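Disulfide isomerase DsbG N-terminal domain-containing protein (Helicobacter pylori, PDB 3TDG) probably acts as a thiol-disulfide oxidoreductase of the DsbG type, reducing or rearranging disulfide bonds in other proteins through a thioredoxin-fold domain. Local coordinates at residues A[153-158]-A[178-183]. Sequence-based numbering, arbitrary orientation.
Sequences IVSDPM and VRMVVV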
loop_
_atom_site.group_PDB
_atom_site.type_symbol
_atom_site.label_atom_id
_atom_site.label_comp_id
_atom_site.label_asym_id
_atom_site.label_seq_id
_atom_site.Cartn_x
_atom_site.Cartn_y
_atom_site.Cartn_z
ATOM N N ILE A 153 -16.190 -19.701 -17.483
ATOM C CA ILE A 153 -16.744 -18.628 -18.300
ATOM C C ILE A 153 -17.639 -17.715 -17.448
ATOM O O ILE A 153 -18.723 -18.120 -17.031
ATOM C CB ILE A 153 -17.546 -19.201 -19.487
ATOM C CG1 ILE A 153 -16.670 -20.158 -20.307
ATOM C CG2 ILE A 153 -18.120 -18.047 -20.375
ATOM C CD1 ILE A 153 -17.326 -20.739 -21.503
ATOM N N VAL A 154 -17.185 -16.501 -17.170
ATOM C CA VAL A 154 -17.996 -15.525 -16.439
ATOM C C VAL A 154 -18.828 -14.785 -17.488
ATOM O O VAL A 154 -18.281 -14.266 -18.461
ATOM C CB VAL A 154 -17.157 -14.576 -15.594
ATOM C CG1 VAL A 154 -18.054 -13.585 -14.806
ATOM C CG2 VAL A 154 -16.253 -15.372 -14.625
ATOM N N SER A 155 -20.148 -14.792 -17.300
ATOM C CA SER A 155 -21.091 -14.442 -18.350
ATOM C C SER A 155 -22.340 -13.750 -17.772
ATOM O O SER A 155 -22.874 -14.176 -16.738
ATOM C CB SER A 155 -21.499 -15.698 -19.111
ATOM O OG SER A 155 -22.400 -15.404 -20.183
ATOM N N ASP A 156 -22.776 -12.684 -18.447
ATOM C CA ASP A 156 -23.954 -11.914 -18.060
ATOM C C ASP A 156 -25.047 -12.210 -19.095
ATOM O O ASP A 156 -24.799 -12.146 -20.292
ATOM C CB ASP A 156 -23.609 -10.424 -18.020
ATOM C CG ASP A 156 -24.729 -9.564 -17.425
ATOM O OD1 ASP A 156 -24.514 -9.023 -16.318
ATOM O OD2 ASP A 156 -25.816 -9.423 -18.058
ATOM N N PRO A 157 -26.258 -12.570 -18.632
ATOM C CA PRO A 157 -27.326 -12.939 -19.560
ATOM C C PRO A 157 -27.975 -11.762 -20.333
ATOM O O PRO A 157 -28.800 -12.016 -21.214
ATOM C CB PRO A 157 -28.347 -13.659 -18.666
ATOM C CG PRO A 157 -28.066 -13.208 -17.275
ATOM C CD PRO A 157 -26.716 -12.537 -17.228
ATOM N N MET A 158 -27.614 -10.517 -20.011
ATOM C CA MET A 158 -28.077 -9.334 -20.762
ATOM C C MET A 158 -26.973 -8.744 -21.650
ATOM O O MET A 158 -27.034 -7.589 -22.050
ATOM C CB MET A 158 -28.631 -8.245 -19.821
ATOM C CG MET A 158 -29.956 -8.597 -19.087
ATOM S SD MET A 158 -31.339 -9.180 -20.111
ATOM C CE MET A 158 -31.969 -7.620 -20.760
ATOM N N VAL A 178 -16.793 -27.123 -19.045
ATOM C CA VAL A 178 -17.081 -25.710 -18.813
ATOM C C VAL A 178 -17.814 -25.491 -17.494
ATOM O O VAL A 178 -18.813 -26.158 -17.212
ATOM C CB VAL A 178 -17.903 -25.125 -19.990
ATOM C CG1 VAL A 178 -18.500 -23.740 -19.634
ATOM C CG2 VAL A 178 -17.038 -25.064 -21.243
ATOM N N ARG A 179 -17.287 -24.575 -16.682
ATOM C CA ARG A 179 -18.004 -24.047 -15.532
ATOM C C ARG A 179 -18.483 -22.629 -15.830
ATOM O O ARG A 179 -17.734 -21.650 -15.689
ATOM C CB ARG A 179 -17.142 -24.068 -14.272
ATOM C CG ARG A 179 -16.735 -25.485 -13.857
ATOM C CD ARG A 179 -15.931 -25.497 -12.592
ATOM N NE ARG A 179 -15.566 -26.875 -12.261
ATOM C CZ ARG A 179 -14.576 -27.223 -11.449
ATOM N NH1 ARG A 179 -13.833 -26.296 -10.859
ATOM N NH2 ARG A 179 -14.345 -28.507 -11.221
ATOM N N MET A 180 -19.740 -22.530 -16.239
ATOM C CA MET A 180 -20.318 -21.244 -16.558
ATOM C C MET A 180 -20.831 -20.535 -15.285
ATOM O O MET A 180 -21.663 -21.073 -14.552
ATOM C CB MET A 180 -21.437 -21.436 -17.575
ATOM C CG MET A 180 -21.864 -20.144 -18.238
ATOM S SD MET A 180 -22.659 -20.496 -19.799
ATOM C CE MET A 180 -23.538 -18.954 -20.051
ATOM N N VAL A 181 -20.321 -19.333 -15.038
ATOM C CA VAL A 181 -20.687 -18.541 -13.876
ATOM C C VAL A 181 -21.543 -17.370 -14.367
ATOM O O VAL A 181 -21.017 -16.421 -14.969
ATOM C CB VAL A 181 -19.424 -18.027 -13.146
ATOM C CG1 VAL A 181 -19.786 -17.149 -11.943
ATOM C CG2 VAL A 181 -18.538 -19.214 -12.708
ATOM N N VAL A 182 -22.857 -17.464 -14.146
ATOM C CA VAL A 182 -23.814 -16.494 -14.695
ATOM C C VAL A 182 -24.057 -15.386 -13.670
ATOM O O VAL A 182 -24.642 -15.622 -12.608
ATOM C CB VAL A 182 -25.141 -17.165 -15.165
ATOM C CG1 VAL A 182 -26.086 -16.140 -15.836
ATOM C CG2 VAL A 182 -24.846 -18.273 -16.129
ATOM N N VAL A 183 -23.564 -14.194 -13.980
ATOM C CA VAL A 183 -23.560 -13.096 -13.025
ATOM C C VAL A 183 -24.665 -12.073 -13.314
ATOM O O VAL A 183 -25.189 -12.007 -14.437
ATOM C CB VAL A 183 -22.200 -12.377 -13.000
ATOM C CG1 VAL A 183 -21.099 -13.329 -12.483
ATOM C CG2 VAL A 183 -21.845 -11.829 -14.415
#
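Ile153 to Ser155 pair in parallel with Met180 to Val182, forming the two inner strands of the mixed sheet in the thioredoxin fold. The 19 residues between the segments are mostly helical, making the link a beta-alpha-beta crossover; it opens with Cys159, which with Cys162 at the start of helix 160-167 is probably the redox CxxC pair. Four backbone hydrogen bonds join the strands: Ile153 N to Arg179 O (3.1 Å), Val181 N to Ile153 O (2.8 Å), Ser155 N to Val181 O (3.0 Å) and Val183 N to Ser155 O (2.8 Å).

Side chains pack on both faces. On the Ile153 face, the end of the isoleucine, CD1, packs 3.7 Å from Val178 CG1. The Met180 chain is extended from a CG anti to the backbone N (chi1 -165°), which carries CE to 3.7 Å from Ser155 OG; that hydroxyl is hydrogen-bonded to Tyr222 of helix 211-222. On the Val154 face, its CG1 meets Val183 CG1 at 3.8 Å, the two side chains crossing at about a right angle, packed against helix 235-249.

Beyond Ser155 the chain leaves the sheet. Asp156 OD2 uses its anti lone pair to accept from Met158 N, closing an Asx turn, and also binds Ser190 OG, while OD1 takes the backbone N of Trp185 and Leu186; the buried carboxylate thus ties together the loops that follow both strands. Next to it, Pro157 packs on the end of strand 177-182, crossing the valine obliquely, with CG 3.8 Å from Val182 CG1.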